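Local structure of CRISPR protein (Archaeoglobus fulgidus, 4MJK) at residues 174-184 / 250-261. The protein is a Cas5-family CRISPR protein that probably serves as a subunit of a type I-A Cascade complex, the RNA-guided surveillance machinery of archaeal antiviral defence. Sequence-based numbering, arbitrary orientation.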
loop_
_atom_site.group_PDB
_atom_site.type_symbol
_atom_site.label_atom_id
_atom_site.label_comp_id
_atom_site.label_asym_id
_atom_site.label_seq_id
_atom_site.Cartn_x
_atom_site.Cartn_y
_atom_site.Cartn_z
ATOM N N ILE A 174 -26.410 23.817 -6.164
ATOM C CA ILE A 174 -26.580 22.479 -5.614
ATOM C C ILE A 174 -25.513 22.245 -4.565
ATOM O O ILE A 174 -24.517 22.960 -4.522
ATOM C CB ILE A 174 -26.478 21.366 -6.711
ATOM C CG1 ILE A 174 -25.171 21.471 -7.495
ATOM C CG2 ILE A 174 -27.644 21.433 -7.680
ATOM C CD1 ILE A 174 -24.050 20.607 -6.954
ATOM N N SER A 175 -25.716 21.260 -3.704
ATOM C CA SER A 175 -24.634 20.832 -2.822
ATOM C C SER A 175 -24.144 19.453 -3.283
ATOM O O SER A 175 -24.930 18.643 -3.770
ATOM C CB SER A 175 -25.092 20.785 -1.370
ATOM O OG SER A 175 -26.157 19.866 -1.237
ATOM N N THR A 176 -22.847 19.202 -3.161
ATOM C CA THR A 176 -22.276 17.923 -3.600
ATOM C C THR A 176 -21.141 17.529 -2.683
ATOM O O THR A 176 -20.449 18.388 -2.141
ATOM C CB THR A 176 -21.788 17.938 -5.089
ATOM O OG1 THR A 176 -21.368 16.619 -5.481
ATOM C CG2 THR A 176 -20.624 18.906 -5.295
ATOM N N ASP A 177 -20.988 16.230 -2.466
ATOM C CA ASP A 177 -19.824 15.717 -1.766
ATOM C C ASP A 177 -19.020 14.792 -2.685
ATOM O O ASP A 177 -18.147 14.063 -2.227
ATOM C CB ASP A 177 -20.197 15.050 -0.427
ATOM C CG ASP A 177 -21.218 13.950 -0.571
ATOM O OD1 ASP A 177 -21.443 13.466 -1.684
ATOM O OD2 ASP A 177 -21.794 13.536 0.453
ATOM N N TYR A 178 -19.311 14.858 -3.987
ATOM C CA TYR A 178 -18.505 14.168 -5.004
ATOM C C TYR A 178 -17.568 15.107 -5.740
ATOM O O TYR A 178 -17.876 16.292 -5.912
ATOM C CB TYR A 178 -19.406 13.533 -6.051
ATOM C CG TYR A 178 -20.127 12.303 -5.584
ATOM C CD1 TYR A 178 -21.381 12.401 -4.994
ATOM C CD2 TYR A 178 -19.569 11.046 -5.760
ATOM C CE1 TYR A 178 -22.070 11.277 -4.575
ATOM C CE2 TYR A 178 -20.240 9.909 -5.339
ATOM C CZ TYR A 178 -21.498 10.037 -4.755
ATOM O OH TYR A 178 -22.177 8.929 -4.341
ATOM N N SER A 179 -16.452 14.563 -6.222
ATOM C CA SER A 179 -15.565 15.311 -7.096
ATOM C C SER A 179 -16.354 15.845 -8.287
ATOM O O SER A 179 -17.403 15.299 -8.649
ATOM C CB SER A 179 -14.405 14.413 -7.572
ATOM O OG SER A 179 -14.884 13.389 -8.445
ATOM N N PHE A 180 -15.860 16.912 -8.908
ATOM C CA PHE A 180 -16.525 17.455 -10.076
ATOM C C PHE A 180 -15.558 18.192 -10.983
ATOM O O PHE A 180 -14.558 18.733 -10.526
ATOM C CB PHE A 180 -17.651 18.396 -9.656
ATOM C CG PHE A 180 -17.208 19.510 -8.740
ATOM C CD1 PHE A 180 -17.188 19.324 -7.357
ATOM C CD2 PHE A 180 -16.825 20.748 -9.260
ATOM C CE1 PHE A 180 -16.799 20.340 -6.512
ATOM C CE2 PHE A 180 -16.436 21.781 -8.414
ATOM C CZ PHE A 180 -16.415 21.571 -7.042
ATOM N N PRO A 181 -15.870 18.236 -12.281
ATOM C CA PRO A 181 -15.005 18.992 -13.189
ATOM C C PRO A 181 -15.144 20.489 -12.914
ATOM O O PRO A 181 -16.246 21.005 -12.716
ATOM C CB PRO A 181 -15.533 18.616 -14.578
ATOM C CG PRO A 181 -16.954 18.223 -14.354
ATOM C CD PRO A 181 -17.056 17.668 -12.953
ATOM N N ALA A 182 -14.020 21.183 -12.882
ATOM C CA ALA A 182 -14.014 22.599 -12.544
ATOM C C ALA A 182 -13.695 23.422 -13.786
ATOM O O ALA A 182 -12.596 23.938 -13.928
ATOM C CB ALA A 182 -12.981 22.874 -11.441
ATOM N N GLU A 183 -14.644 23.529 -14.698
ATOM C CA GLU A 183 -14.424 24.302 -15.920
ATOM C C GLU A 183 -15.463 25.415 -15.980
ATOM O O GLU A 183 -16.357 25.479 -15.142
ATOM C CB GLU A 183 -14.512 23.400 -17.154
ATOM C CG GLU A 183 -13.532 22.218 -17.145
ATOM C CD GLU A 183 -12.069 22.636 -17.319
ATOM O OE1 GLU A 183 -11.799 23.832 -17.602
ATOM O OE2 GLU A 183 -11.180 21.763 -17.172
ATOM N N ASP A 184 -15.358 26.298 -16.963
ATOM C CA ASP A 184 -16.281 27.428 -17.024
ATOM C C ASP A 184 -17.708 26.918 -17.112
ATOM O O ASP A 184 -18.018 26.045 -17.927
ATOM C CB ASP A 184 -15.958 28.352 -18.200
ATOM C CG ASP A 184 -16.284 29.805 -17.901
ATOM O OD1 ASP A 184 -17.406 30.086 -17.434
ATOM O OD2 ASP A 184 -15.407 30.669 -18.115
ATOM N N PHE A 250 -22.810 22.339 -18.381
ATOM C CA PHE A 250 -22.789 21.395 -17.269
ATOM C C PHE A 250 -24.126 21.311 -16.576
ATOM O O PHE A 250 -24.891 22.274 -16.581
ATOM C CB PHE A 250 -21.719 21.790 -16.251
ATOM C CG PHE A 250 -20.330 21.724 -16.793
ATOM C CD1 PHE A 250 -19.770 22.825 -17.433
ATOM C CD2 PHE A 250 -19.586 20.555 -16.688
ATOM C CE1 PHE A 250 -18.489 22.768 -17.947
ATOM C CE2 PHE A 250 -18.306 20.483 -17.200
ATOM C CZ PHE A 250 -17.751 21.591 -17.831
ATOM N N LYS A 251 -24.381 20.153 -15.969
ATOM C CA LYS A 251 -25.602 19.890 -15.228
ATOM C C LYS A 251 -25.246 19.073 -14.003
ATOM O O LYS A 251 -24.237 18.376 -13.992
ATOM C CB LYS A 251 -26.574 19.056 -16.060
ATOM C CG LYS A 251 -27.005 19.674 -17.392
ATOM C CD LYS A 251 -27.972 20.824 -17.167
ATOM C CE LYS A 251 -28.487 21.380 -18.485
ATOM N NZ LYS A 251 -29.247 22.629 -18.251
ATOM N N ALA A 252 -26.103 19.137 -12.998
ATOM C CA ALA A 252 -26.016 18.284 -11.830
ATOM C C ALA A 252 -26.971 17.107 -11.996
ATOM O O ALA A 252 -28.110 17.283 -12.446
ATOM C CB ALA A 252 -26.381 19.079 -10.593
ATOM N N TYR A 253 -26.516 15.908 -11.644
ATOM C CA TYR A 253 -27.366 14.725 -11.726
ATOM C C TYR A 253 -27.592 14.190 -10.331
ATOM O O TYR A 253 -26.642 13.999 -9.572
ATOM C CB TYR A 253 -26.743 13.650 -12.623
ATOM C CG TYR A 253 -26.612 14.095 -14.048
ATOM C CD1 TYR A 253 -27.634 13.872 -14.966
ATOM C CD2 TYR A 253 -25.478 14.775 -14.482
ATOM C CE1 TYR A 253 -27.522 14.302 -16.281
ATOM C CE2 TYR A 253 -25.352 15.198 -15.797
ATOM C CZ TYR A 253 -26.384 14.967 -16.687
ATOM O OH TYR A 253 -26.267 15.398 -17.988
ATOM N N GLU A 254 -28.856 13.974 -9.985
ATOM C CA GLU A 254 -29.210 13.648 -8.614
ATOM C C GLU A 254 -30.005 12.358 -8.510
ATOM O O GLU A 254 -30.892 12.087 -9.327
ATOM C CB GLU A 254 -29.981 14.809 -7.954
ATOM C CG GLU A 254 -30.475 14.487 -6.537
ATOM C CD GLU A 254 -30.982 15.715 -5.781
ATOM O OE1 GLU A 254 -31.254 16.748 -6.434
ATOM O OE2 GLU A 254 -31.105 15.645 -4.533
ATOM N N ALA A 255 -29.658 11.557 -7.507
ATOM C CA ALA A 255 -30.416 10.366 -7.152
ATOM C C ALA A 255 -30.521 10.355 -5.637
ATOM O O ALA A 255 -29.543 10.076 -4.940
ATOM C CB ALA A 255 -29.710 9.105 -7.645
ATOM N N GLY A 256 -31.702 10.673 -5.121
ATOM C CA GLY A 256 -31.847 10.816 -3.686
ATOM C C GLY A 256 -30.911 11.911 -3.229
ATOM O O GLY A 256 -30.921 13.008 -3.787
ATOM N N GLY A 257 -30.084 11.621 -2.230
ATOM C CA GLY A 257 -29.153 12.619 -1.730
ATOM C C GLY A 257 -27.849 12.724 -2.511
ATOM O O GLY A 257 -27.070 13.647 -2.290
ATOM N N GLU A 258 -27.601 11.787 -3.419
ATOM C CA GLU A 258 -26.329 11.755 -4.136
ATOM C C GLU A 258 -26.387 12.688 -5.335
ATOM O O GLU A 258 -27.271 12.562 -6.188
ATOM C CB GLU A 258 -26.007 10.344 -4.614
ATOM C CG GLU A 258 -26.186 9.237 -3.558
ATOM C CD GLU A 258 -25.222 9.367 -2.381
ATOM O OE1 GLU A 258 -24.002 9.521 -2.607
ATOM O OE2 GLU A 258 -25.690 9.311 -1.221
ATOM N N VAL A 259 -25.442 13.616 -5.403
ATOM C CA VAL A 259 -25.394 14.576 -6.501
ATOM C C VAL A 259 -24.025 14.594 -7.170
ATOM O O VAL A 259 -23.004 14.755 -6.514
ATOM C CB VAL A 259 -25.720 16.004 -6.023
ATOM C CG1 VAL A 259 -25.752 16.972 -7.214
ATOM C CG2 VAL A 259 -27.051 16.028 -5.278
ATOM N N VAL A 260 -23.995 14.419 -8.482
ATOM C CA VAL A 260 -22.731 14.525 -9.174
ATOM C C VAL A 260 -22.850 15.490 -10.357
ATOM O O VAL A 260 -23.870 15.540 -11.031
ATOM C CB VAL A 260 -22.225 13.150 -9.635
ATOM C CG1 VAL A 260 -23.132 12.567 -10.734
ATOM C CG2 VAL A 260 -20.786 13.256 -10.092
ATOM N N ILE A 261 -21.800 16.257 -10.595
ATOM C CA ILE A 261 -21.809 17.247 -11.666
ATOM C C ILE A 261 -21.188 16.656 -12.925
ATOM O O ILE A 261 -20.118 16.056 -12.870
ATOM C CB ILE A 261 -21.036 18.512 -11.247
ATOM C CG1 ILE A 261 -21.719 19.184 -10.059
ATOM C CG2 ILE A 261 -20.933 19.513 -12.410
ATOM C CD1 ILE A 261 -20.809 20.142 -9.324
HETATM O O HOH W 1 -19.967 16.396 -8.252
HETATM O O HOH W 2 -23.709 14.352 -2.977
#
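The Tyr178 ring meets Glu258 at its edge, where OH donates to OE1 over 2.6 Å. The bond reaches OE1 on its anti side, slightly out of the carboxylate plane, and ring and carboxylate stand almost perpendicular, 89° apart. The same oxygen pairs with Lys72, which also bridges to Asp177. Val259 O sits obliquely to the tyrosine ring, 3.2 Å from CD1, and Phe131 packs against Tyr178 edge-to-face. A leucine here would probably leave Glu258 OE1 without its hydroxyl donor, relying on Lys72 for its main polar hold. Tyr178 O lies in the plane of the Phe180 ring at its edge, and Ile261 CD1 comes to that ring obliquely. At the 184/250 end of the contact, Asp184 O lies at the edge of the Phe250 ring, 3.3 Å from CE1, while Glu183 CB and Pro181 CG approach obliquely.

The hairpin 250-255/258-261, closed by a type II' turn, supplies the last two strands of the six-stranded antiparallel sheet of this Cas5 (RAMP-type) protein, 258-261 being outermost within the chain; strand 174-176, from a separate sheet, crosses strand 258-261 at 99°. At the crossing, Thr176 OG1, held anti to its own nitrogen (chi1 -174°), donates to Val259 O from above the carbonyl plane (2.7 Å) and accepts from Tyr178 N in an ST turn. Water 1 also donates to this hydroxyl and to Ser179 O, and accepts from Ile261 N. Beside these hydrogen bonds, Ile261 CD1 nestles 3.6 Å from Phe180 CB, and Ile174 CD1 touches both Ile261 CD1 and Val259 CG1.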